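Local coordinates for protein RV0130 (Mycobacterium tuberculosis, PDB 2C2I) that probably catalyses the reversible hydration of (2E)-enoyl-CoA to (3R)-3-hydroxyacyl-CoA, working as a homodimeric hotdog-fold enzyme of lipid metabolism, at residues V131-E134 / P139-V142; R72-M77 / V127-E132; H41-I44 / E49-A52. All coordinates share one frame; numbering follows the deposited sequence.

Contact 1. Residues V131-E134 / P139-V142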
ATOM      1  N   VAL A 131     -10.344   1.804  -8.807  1.00 11.99           N
ATOM      2  CA  VAL A 131     -10.992   0.634  -8.246  1.00 12.32           C
ATOM      3  C   VAL A 131     -12.402   1.063  -7.828  1.00 13.23           C
ATOM      4  O   VAL A 131     -12.563   1.936  -6.964  1.00 13.00           O
ATOM      5  CB  VAL A 131     -10.221   0.058  -7.012  1.00 11.89           C
ATOM      6  CG1 VAL A 131     -10.855  -1.245  -6.535  1.00 11.76           C
ATOM      7  CG2 VAL A 131      -8.759  -0.207  -7.352  1.00 10.78           C
ATOM      8  N   GLU A 132     -13.415   0.463  -8.457  1.00 14.46           N
ATOM      9  CA  GLU A 132     -14.802   0.699  -8.053  1.00 16.59           C
ATOM     10  C   GLU A 132     -15.235  -0.340  -7.039  1.00 16.67           C
ATOM     11  O   GLU A 132     -14.705  -1.449  -7.020  1.00 16.54           O
ATOM     12  CB  GLU A 132     -15.736   0.674  -9.266  1.00 16.48           C
ATOM     13  CG  GLU A 132     -15.920  -0.681  -9.907  1.00 17.57           C
ATOM     14  CD  GLU A 132     -16.777  -0.580 -11.177  1.00 20.87           C
ATOM     15  OE1 GLU A 132     -17.906  -0.036 -11.104  1.00 22.88           O
ATOM     16  OE2 GLU A 132     -16.312  -1.022 -12.240  1.00 21.87           O
ATOM     17  N   VAL A 133     -16.221   0.011  -6.209  1.00 19.09           N
ATOM     18  CA  VAL A 133     -16.792  -0.958  -5.262  1.00 20.48           C
ATOM     19  C   VAL A 133     -18.316  -1.017  -5.488  1.00 22.63           C
ATOM     20  O   VAL A 133     -18.972   0.008  -5.544  1.00 23.55           O
ATOM     21  CB  VAL A 133     -16.353  -0.688  -3.758  1.00 19.99           C
ATOM     22  CG1 VAL A 133     -16.493   0.785  -3.357  1.00 19.27           C
ATOM     23  CG2 VAL A 133     -17.082  -1.599  -2.782  1.00 21.48           C
ATOM     24  N   GLU A 134     -18.842  -2.225  -5.634  1.00 24.71           N
ATOM     25  CA  GLU A 134     -20.183  -2.454  -6.195  1.00 27.96           C
ATOM     26  C   GLU A 134     -21.384  -1.727  -5.563  1.00 29.96           C
ATOM     27  O   GLU A 134     -22.359  -1.434  -6.277  1.00 32.57           O
ATOM     28  CB  GLU A 134     -20.450  -3.951  -6.301  1.00 28.56           C
ATOM     29  CG  GLU A 134     -21.558  -4.333  -7.280  1.00 31.05           C
ATOM     30  CD  GLU A 134     -21.635  -5.816  -7.495  1.00 33.19           C
ATOM     31  OE1 GLU A 134     -21.506  -6.561  -6.503  1.00 32.80           O
ATOM     32  OE2 GLU A 134     -21.808  -6.238  -8.660  1.00 35.96           O
ATOM     33  N   PRO A 139     -15.378   5.880  -6.159  1.00 13.46           N
ATOM     34  CA  PRO A 139     -14.419   4.766  -6.253  1.00 12.73           C
ATOM     35  C   PRO A 139     -13.851   4.397  -4.881  1.00 10.95           C
ATOM     36  O   PRO A 139     -13.847   5.229  -3.970  1.00 10.31           O
ATOM     37  CB  PRO A 139     -13.275   5.320  -7.127  1.00 12.54           C
ATOM     38  CG  PRO A 139     -13.569   6.755  -7.383  1.00 13.93           C
ATOM     39  CD  PRO A 139     -14.926   7.105  -6.850  1.00 13.68           C
ATOM     40  N   ALA A 140     -13.376   3.164  -4.753  1.00 10.49           N
ATOM     41  CA  ALA A 140     -12.698   2.728  -3.546  1.00  9.45           C
ATOM     42  C   ALA A 140     -11.271   3.246  -3.552  1.00  9.63           C
ATOM     43  O   ALA A 140     -10.708   3.534  -2.500  1.00  8.93           O
ATOM     44  CB  ALA A 140     -12.709   1.230  -3.441  1.00 10.26           C
ATOM     45  N   CYS A 141     -10.696   3.389  -4.745  1.00  8.70           N
ATOM     46  CA  CYS A 141      -9.292   3.768  -4.822  1.00  8.10           C
ATOM     47  C   CYS A 141      -9.021   4.349  -6.198  1.00  8.11           C
ATOM     48  O   CYS A 141      -9.484   3.805  -7.199  1.00  9.47           O
ATOM     49  CB  CYS A 141      -8.433   2.529  -4.592  1.00  8.13           C
ATOM     50  SG  CYS A 141      -6.643   2.878  -4.616  1.00  9.03           S
ATOM     51  N   VAL A 142      -8.287   5.461  -6.231  1.00  8.54           N
ATOM     52  CA  VAL A 142      -7.776   6.045  -7.469  1.00  8.47           C
ATOM     53  C   VAL A 142      -6.269   6.167  -7.240  1.00  7.89           C
ATOM     54  O   VAL A 142      -5.834   6.857  -6.323  1.00  7.44           O
ATOM     55  CB  VAL A 142      -8.365   7.430  -7.796  1.00  9.81           C
ATOM     56  CG1 VAL A 142      -7.844   7.933  -9.160  1.00  9.19           C
ATOM     57  CG2 VAL A 142      -9.910   7.418  -7.782  1.00 11.16           C
TER

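Contact 2. Residues R72-M77 / V127-E132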
ATOM      1  N   ARG A  72      -2.849  -8.099  -8.349  1.00 11.95           N
ATOM      2  CA  ARG A  72      -3.795  -9.180  -8.709  1.00 13.95           C
ATOM      3  C   ARG A  72      -4.752  -8.718  -9.811  1.00 13.35           C
ATOM      4  O   ARG A  72      -4.996  -9.438 -10.775  1.00 14.41           O
ATOM      5  CB  ARG A  72      -4.616  -9.633  -7.498  1.00 13.78           C
ATOM      6  CG  ARG A  72      -5.764 -10.572  -7.833  1.00 16.93           C
ATOM      7  CD  ARG A  72      -6.533 -10.984  -6.594  1.00 20.92           C
ATOM      8  NE  ARG A  72      -7.503 -12.022  -6.918  1.00 28.97           N
ATOM      9  CZ  ARG A  72      -8.549 -12.332  -6.160  1.00 31.81           C
ATOM     10  NH1 ARG A  72      -8.764 -11.690  -5.019  1.00 32.24           N
ATOM     11  NH2 ARG A  72      -9.388 -13.287  -6.555  1.00 34.51           N
ATOM     12  N   LEU A  73      -5.301  -7.526  -9.643  1.00 13.06           N
ATOM     13  CA  LEU A  73      -6.347  -7.042 -10.557  1.00 13.75           C
ATOM     14  C   LEU A  73      -5.771  -6.734 -11.947  1.00 14.12           C
ATOM     15  O   LEU A  73      -6.389  -7.051 -12.980  1.00 15.64           O
ATOM     16  CB  LEU A  73      -7.087  -5.865  -9.926  1.00 13.08           C
ATOM     17  CG  LEU A  73      -7.828  -6.146  -8.594  1.00 14.75           C
ATOM     18  CD1 LEU A  73      -8.525  -4.900  -8.079  1.00 14.67           C
ATOM     19  CD2 LEU A  73      -8.835  -7.263  -8.716  1.00 18.67           C
ATOM     20  N   GLN A  74      -4.584  -6.140 -11.971  1.00 13.82           N
ATOM     21  CA  GLN A  74      -3.873  -5.849 -13.228  1.00 14.29           C
ATOM     22  C   GLN A  74      -3.415  -7.136 -13.938  1.00 15.26           C
ATOM     23  O   GLN A  74      -3.439  -7.200 -15.153  1.00 14.09           O
ATOM     24  CB  GLN A  74      -2.714  -4.881 -12.985  1.00 13.34           C
ATOM     25  CG  GLN A  74      -3.213  -3.472 -12.621  1.00 12.71           C
ATOM     26  CD  GLN A  74      -2.142  -2.568 -12.037  1.00 14.09           C
ATOM     27  OE1 GLN A  74      -0.988  -2.960 -11.893  1.00 12.57           O
ATOM     28  NE2 GLN A  74      -2.536  -1.346 -11.681  1.00 12.61           N
ATOM     29  N   HIS A  75      -3.084  -8.176 -13.171  1.00 16.59           N
ATOM     30  CA  HIS A  75      -2.720  -9.485 -13.753  1.00 18.69           C
ATOM     31  C   HIS A  75      -3.894 -10.112 -14.529  1.00 19.05           C
ATOM     32  O   HIS A  75      -3.677 -10.829 -15.515  1.00 19.83           O
ATOM     33  CB  HIS A  75      -2.217 -10.432 -12.654  1.00 19.52           C
ATOM     34  CG  HIS A  75      -1.701 -11.744 -13.161  1.00 24.37           C
ATOM     35  ND1 HIS A  75      -0.415 -11.902 -13.634  1.00 28.93           N
ATOM     36  CD2 HIS A  75      -2.285 -12.963 -13.246  1.00 28.75           C
ATOM     37  CE1 HIS A  75      -0.228 -13.159 -13.995  1.00 29.96           C
ATOM     38  NE2 HIS A  75      -1.347 -13.825 -13.773  1.00 31.18           N
ATOM     39  N   GLN A  76      -5.122  -9.810 -14.099  1.00 18.90           N
ATOM     40  CA  GLN A  76      -6.343 -10.213 -14.790  1.00 19.89           C
ATOM     41  C   GLN A  76      -6.517  -9.455 -16.115  1.00 20.47           C
ATOM     42  O   GLN A  76      -7.243  -9.919 -17.007  1.00 20.24           O
ATOM     43  CB  GLN A  76      -7.585  -9.981 -13.912  1.00 20.38           C
ATOM     44  CG  GLN A  76      -7.721 -10.947 -12.732  1.00 21.31           C
ATOM     45  CD  GLN A  76      -8.969 -10.713 -11.909  1.00 21.16           C
ATOM     46  OE1 GLN A  76      -9.816  -9.887 -12.252  1.00 24.78           O
ATOM     47  NE2 GLN A  76      -9.100 -11.450 -10.823  1.00 26.00           N
HETATM   48  N   MSE A  77      -5.846  -8.308 -16.238  1.00 19.28           N
HETATM   49  CA  MSE A  77      -5.972  -7.440 -17.424  1.00 20.64           C
HETATM   50  C   MSE A  77      -4.950  -7.691 -18.529  1.00 21.22           C
HETATM   51  O   MSE A  77      -5.296  -7.659 -19.708  1.00 22.14           O
HETATM   52  CB  MSE A  77      -5.863  -5.976 -17.011  1.00 20.13           C
HETATM   53  CG  MSE A  77      -6.855  -5.534 -15.962  1.00 19.91           C
HETATM   54 SE   MSE A  77      -6.461  -3.682 -15.566  1.00 19.89          SE
HETATM   55  CE  MSE A  77      -7.250  -3.520 -13.876  1.00 20.19           C
ATOM     56  N   VAL A 127       1.074   3.630 -14.389  1.00  8.02           N
ATOM     57  CA  VAL A 127      -0.269   3.095 -14.631  1.00  7.45           C
ATOM     58  C   VAL A 127      -1.278   3.890 -13.793  1.00  8.45           C
ATOM     59  O   VAL A 127      -1.019   4.168 -12.624  1.00  8.20           O
ATOM     60  CB  VAL A 127      -0.343   1.596 -14.264  1.00  8.21           C
ATOM     61  CG1 VAL A 127      -1.766   1.047 -14.506  1.00  8.09           C
ATOM     62  CG2 VAL A 127       0.690   0.743 -15.071  1.00  8.32           C
ATOM     63  N   SER A 128      -2.418   4.241 -14.398  1.00  8.45           N
ATOM     64  CA  SER A 128      -3.542   4.835 -13.670  1.00 10.93           C
ATOM     65  C   SER A 128      -4.599   3.772 -13.425  1.00 10.44           C
ATOM     66  O   SER A 128      -4.945   3.044 -14.346  1.00 11.28           O
ATOM     67  CB  SER A 128      -4.159   5.965 -14.483  1.00 11.99           C
ATOM     68  OG  SER A 128      -4.550   5.494 -15.767  1.00 20.45           O
ATOM     69  N   THR A 129      -5.111   3.673 -12.194  1.00 10.23           N
ATOM     70  CA  THR A 129      -6.122   2.664 -11.887  1.00  9.41           C
ATOM     71  C   THR A 129      -7.242   3.324 -11.095  1.00  9.99           C
ATOM     72  O   THR A 129      -6.997   4.192 -10.247  1.00  9.66           O
ATOM     73  CB  THR A 129      -5.549   1.444 -11.092  1.00  9.74           C
ATOM     74  OG1 THR A 129      -4.446   0.842 -11.809  1.00  9.78           O
ATOM     75  CG2 THR A 129      -6.596   0.369 -10.879  1.00  9.51           C
ATOM     76  N   THR A 130      -8.469   2.916 -11.398  1.00  9.67           N
ATOM     77  CA  THR A 130      -9.591   3.249 -10.581  1.00 11.42           C
ATOM     78  C   THR A 130     -10.161   1.943 -10.122  1.00 11.88           C
ATOM     79  O   THR A 130     -10.397   1.062 -10.939  1.00 12.22           O
ATOM     80  CB  THR A 130     -10.619   4.093 -11.369  1.00 12.51           C
ATOM     81  OG1 THR A 130     -10.060   5.396 -11.549  1.00 13.66           O
ATOM     82  CG2 THR A 130     -11.931   4.225 -10.581  1.00 14.94           C
ATOM     83  N   VAL A 131     -10.344   1.804  -8.807  1.00 11.99           N
ATOM     84  CA  VAL A 131     -10.992   0.634  -8.246  1.00 12.32           C
ATOM     85  C   VAL A 131     -12.402   1.063  -7.828  1.00 13.23           C
ATOM     86  O   VAL A 131     -12.563   1.936  -6.964  1.00 13.00           O
ATOM     87  CB  VAL A 131     -10.221   0.058  -7.012  1.00 11.89           C
ATOM     88  CG1 VAL A 131     -10.855  -1.245  -6.535  1.00 11.76           C
ATOM     89  CG2 VAL A 131      -8.759  -0.207  -7.352  1.00 10.78           C
ATOM     90  N   GLU A 132     -13.415   0.463  -8.457  1.00 14.46           N
ATOM     91  CA  GLU A 132     -14.802   0.699  -8.053  1.00 16.59           C
ATOM     92  C   GLU A 132     -15.235  -0.340  -7.039  1.00 16.67           C
ATOM     93  O   GLU A 132     -14.705  -1.449  -7.020  1.00 16.54           O
ATOM     94  CB  GLU A 132     -15.736   0.674  -9.266  1.00 16.48           C
ATOM     95  CG  GLU A 132     -15.920  -0.681  -9.907  1.00 17.57           C
ATOM     96  CD  GLU A 132     -16.777  -0.580 -11.177  1.00 20.87           C
ATOM     97  OE1 GLU A 132     -17.906  -0.036 -11.104  1.00 22.88           O
ATOM     98  OE2 GLU A 132     -16.312  -1.022 -12.240  1.00 21.87           O
TER

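Contact 3. Residues H41-I44 / E49-A52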
ATOM      1  N   HIS A  41      -4.430  -3.725  13.366  1.00 11.38           N
ATOM      2  CA  HIS A  41      -5.623  -4.434  13.849  1.00 12.27           C
ATOM      3  C   HIS A  41      -6.700  -3.467  14.303  1.00 12.10           C
ATOM      4  O   HIS A  41      -7.451  -3.762  15.236  1.00 13.48           O
ATOM      5  CB  HIS A  41      -5.252  -5.402  15.000  1.00 12.98           C
ATOM      6  CG  HIS A  41      -4.424  -6.575  14.562  1.00 14.43           C
ATOM      7  ND1 HIS A  41      -3.049  -6.557  14.576  1.00 15.10           N
ATOM      8  CD2 HIS A  41      -4.779  -7.786  14.074  1.00 14.35           C
ATOM      9  CE1 HIS A  41      -2.589  -7.713  14.125  1.00 15.72           C
ATOM     10  NE2 HIS A  41      -3.623  -8.481  13.826  1.00 17.13           N
ATOM     11  N   GLN A  42      -6.815  -2.311  13.647  1.00 11.88           N
ATOM     12  CA  GLN A  42      -7.776  -1.329  14.114  1.00 11.24           C
ATOM     13  C   GLN A  42      -9.183  -1.936  14.108  1.00 11.39           C
ATOM     14  O   GLN A  42      -9.529  -2.718  13.220  1.00 11.37           O
ATOM     15  CB  GLN A  42      -7.742  -0.039  13.306  1.00 10.88           C
ATOM     16  CG  GLN A  42      -8.365   1.106  14.098  1.00 10.40           C
ATOM     17  CD  GLN A  42      -8.383   2.444  13.372  1.00 10.50           C
ATOM     18  OE1 GLN A  42      -8.928   3.391  13.886  1.00 10.90           O
ATOM     19  NE2 GLN A  42      -7.794   2.516  12.168  1.00  9.36           N
ATOM     20  N   TRP A  43      -9.963  -1.580  15.119  1.00 11.77           N
ATOM     21  CA  TRP A  43     -11.317  -2.100  15.261  1.00 12.87           C
ATOM     22  C   TRP A  43     -12.193  -1.942  14.012  1.00 13.37           C
ATOM     23  O   TRP A  43     -12.965  -2.842  13.696  1.00 14.52           O
ATOM     24  CB  TRP A  43     -12.013  -1.500  16.471  1.00 12.65           C
ATOM     25  CG  TRP A  43     -12.223  -0.023  16.401  1.00 12.64           C
ATOM     26  CD1 TRP A  43     -11.326   0.942  16.740  1.00 13.31           C
ATOM     27  CD2 TRP A  43     -13.385   0.660  15.926  1.00 14.19           C
ATOM     28  NE1 TRP A  43     -11.873   2.188  16.563  1.00 13.96           N
ATOM     29  CE2 TRP A  43     -13.141   2.046  16.066  1.00 13.96           C
ATOM     30  CE3 TRP A  43     -14.633   0.238  15.437  1.00 15.92           C
ATOM     31  CZ2 TRP A  43     -14.078   3.016  15.704  1.00 13.68           C
ATOM     32  CZ3 TRP A  43     -15.583   1.212  15.091  1.00 14.81           C
ATOM     33  CH2 TRP A  43     -15.296   2.582  15.223  1.00 14.17           C
ATOM     34  N   ILE A  44     -12.064  -0.817  13.299  1.00 13.17           N
ATOM     35  CA  ILE A  44     -12.860  -0.576  12.084  1.00 12.59           C
ATOM     36  C   ILE A  44     -12.686  -1.678  11.015  1.00 13.30           C
ATOM     37  O   ILE A  44     -13.557  -1.853  10.164  1.00 14.11           O
ATOM     38  CB  ILE A  44     -12.593   0.810  11.449  1.00 11.93           C
ATOM     39  CG1 ILE A  44     -11.124   0.942  11.005  1.00 12.30           C
ATOM     40  CG2 ILE A  44     -12.947   1.926  12.415  1.00 12.58           C
ATOM     41  CD1 ILE A  44     -10.848   2.250  10.240  1.00 11.67           C
ATOM     42  N   GLU A  49     -18.206  -6.353  16.240  1.00 25.14           N
ATOM     43  CA  GLU A  49     -19.097  -5.732  17.209  1.00 24.65           C
ATOM     44  C   GLU A  49     -18.872  -4.229  17.320  1.00 23.48           C
ATOM     45  O   GLU A  49     -19.828  -3.441  17.308  1.00 22.32           O
ATOM     46  CB  GLU A  49     -18.967  -6.424  18.572  1.00 25.76           C
ATOM     47  CG  GLU A  49     -19.526  -7.842  18.611  1.00 29.57           C
ATOM     48  CD  GLU A  49     -18.589  -8.906  18.034  1.00 35.96           C
ATOM     49  OE1 GLU A  49     -17.350  -8.691  17.937  1.00 35.48           O
ATOM     50  OE2 GLU A  49     -19.110  -9.985  17.671  1.00 39.86           O
ATOM     51  N   ARG A  50     -17.607  -3.812  17.404  1.00 21.58           N
ATOM     52  CA  ARG A  50     -17.329  -2.390  17.517  1.00 20.94           C
ATOM     53  C   ARG A  50     -17.631  -1.674  16.205  1.00 20.92           C
ATOM     54  O   ARG A  50     -18.142  -0.555  16.223  1.00 21.42           O
ATOM     55  CB  ARG A  50     -15.871  -2.154  17.916  1.00 19.66           C
ATOM     56  CG  ARG A  50     -15.596  -2.353  19.401  1.00 19.82           C
ATOM     57  CD  ARG A  50     -14.231  -1.761  19.775  1.00 19.97           C
ATOM     58  NE  ARG A  50     -14.008  -1.716  21.224  1.00 21.55           N
ATOM     59  CZ  ARG A  50     -13.489  -2.705  21.956  1.00 21.06           C
ATOM     60  NH1 ARG A  50     -13.153  -3.850  21.400  1.00 18.57           N
ATOM     61  NH2 ARG A  50     -13.321  -2.552  23.260  1.00 20.27           N
ATOM     62  N   ALA A  51     -17.284  -2.321  15.089  1.00 22.48           N
ATOM     63  CA  ALA A  51     -17.531  -1.760  13.750  1.00 22.65           C
ATOM     64  C   ALA A  51     -19.030  -1.690  13.507  1.00 24.30           C
ATOM     65  O   ALA A  51     -19.570  -0.641  13.109  1.00 24.31           O
ATOM     66  CB  ALA A  51     -16.833  -2.601  12.668  1.00 22.62           C
ATOM     67  N   ALA A  52     -19.712  -2.798  13.802  1.00 25.97           N
ATOM     68  CA  ALA A  52     -21.170  -2.825  13.711  1.00 27.50           C
ATOM     69  C   ALA A  52     -21.742  -1.615  14.429  1.00 27.23           C
ATOM     70  O   ALA A  52     -22.729  -1.050  13.998  1.00 28.43           O
ATOM     71  CB  ALA A  52     -21.726  -4.112  14.281  1.00 28.20           C
TER

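Contact 1. Residues V131-E134 / P139-V142
V131 pairs antiparallel with C141 across the hairpin of strands 122-133 and 141-149, and A140 is inserted opposite the same V131, which makes the pairing a classic beta bulge. Three backbone bonds define it. V131 N reaches C141 O over 2.7 Å with an almost straight N-H...O angle of 178°. V131 O, in turn, takes two donors: A140 N at 2.7 Å, whose N-H...O angle of 139° is clearly bent, and C141 N at a longer 3.2 Å. The extra residue therefore leaves no amide N-H of the bulge pair idle.

The side chains of V131 and C141 lie on one face of the sheet, flank to flank, with V131 CB and C141 CB 3.9 Å apart. V131 places CG1 anti to its backbone N (chi1 -175°); this leaves CG2 beside that N, where it meets C141 CB, also at 3.9 Å. A140 CB points at the facing strand and settles near V131 O, at 3.6 Å, while V133 CG1 lies 3.8 Å from A140 CB. P139 approaches from the turn side, its CB 3.5 Å from V131 O, so that this carbonyl oxygen has two N-H donors with A140 CB and P139 CB also close. Beyond the pair, V131 and V133 both touch V106 of strand 105-119, and E132, whose CB points away from 139-142, forms a salt bridge with R107.

The chemistry is thus divided: V131 N and O, A140 N, and C141 N and O are satisfied at the bulge, and apolar groups of V131, V133, A140 and C141 pack beside it. By bringing two residues opposite one, the bulge shifts the side-chain alternation along the 139-142 segment, next to P139, which packs on P97, a residue that by similarity contributes to substrate binding.

Contact 2. Residues R72-M77 / V127-E132
Q74 of helix 70-75 reaches T129 in strand 122-133 with its side-chain amide, bridging backbones whose nearest CA atoms, those of Q74 and T129, are 8.9 Å apart. CB already heads for the strand. With chi1 at -69°, CG lies beside the backbone N and opposite the carbonyl carbon, and from there the chain runs extended. CD comes within 4.1 Å of T129 OG1, and NE2 closes the gap: its N-H is given to T129 OG1 over 2.9 Å. The hydroxyl lies only 8° out of the Q74 amide plane, yet the N-H...O angle of 132° shows a bent bond. NE2 also passes V127 CG1 at 3.8 Å, so a methyl group borders the polar tip.

T129 OG1 is also hydrogen-bonded to S110 OG of strand 105-119, its stronger partner, and the Q74 side chain touches S110 as well. The amide is therefore tied to a small polar cluster in the buried layer between helix and sheet, with selenomethionine M77 packed on A108 and S110 next to it. Helix 70-75 packing on strand 122-133 is part of the defining feature of the hotdog fold, a helix lying on the concave face of a curved antiparallel sheet of order 1-3-4-5-2.

Contact 3. Residues H41-I44 / E49-A52
I44 and A51 hold the nearest CA atoms of two short helices, 43-46 and 48-52, at 5.1 Å from each other; no hydrogen bond joins the two segments. A51 CB sits against the carbonyl side of the first helix, 4.0 Å from W43 O and 4.2 Å from I44 O.

W43 makes most of the remaining contact. Its CG stands between the backbone N and the carbonyl carbon (chi1 63°), which turns the six-membered part of the indole to the second helix. There CZ3 lies 3.3 Å from R50 O and CE3 3.7 Å from R50 CB, while A51 N meets the ring edge near its plane. I44 CG2 covers one indole face, 3.5 Å above the plane. The R50 chain crosses W43 at about a right angle; its guanidinium plane is turned 60° from the ring, and its charge is paired with D47.

W43 NE1 and Q42 NE2 hydrogen-bond to K84 O and A86 O of the second subunit, respectively. By similarity D40 and H45 are important for catalysis, and Q42, the N-cap, is the predicted transition-state stabilizer. The stretch D40 to A51 corresponds to the hydratase 2 motif, with Q42 and W43 in place of its usual Asn and Pro.

Along the chain, contact 3 (41-44 with 49-52) closes first, contact 2 then opens on helix 70-75 and ends on strand 122-133, and contact 1 begins where it ends. Contacts 1 and 2 share V131 and E132 and have centres 10 Å apart; they touch through P139 CB and T130 CG2, 3.9 Å apart. Contact 2 joins helix 70-75 to the sheet, and contact 1 joins the adjacent strands 122-133 and 141-149, so both belong to the hotdog core. Contact 3 lies apart, its centre about 21 Å from that of contact 1 and 28 Å from that of contact 2. It belongs to a peripheral helical segment beside the second subunit, carrying residues of the probable catalytic site.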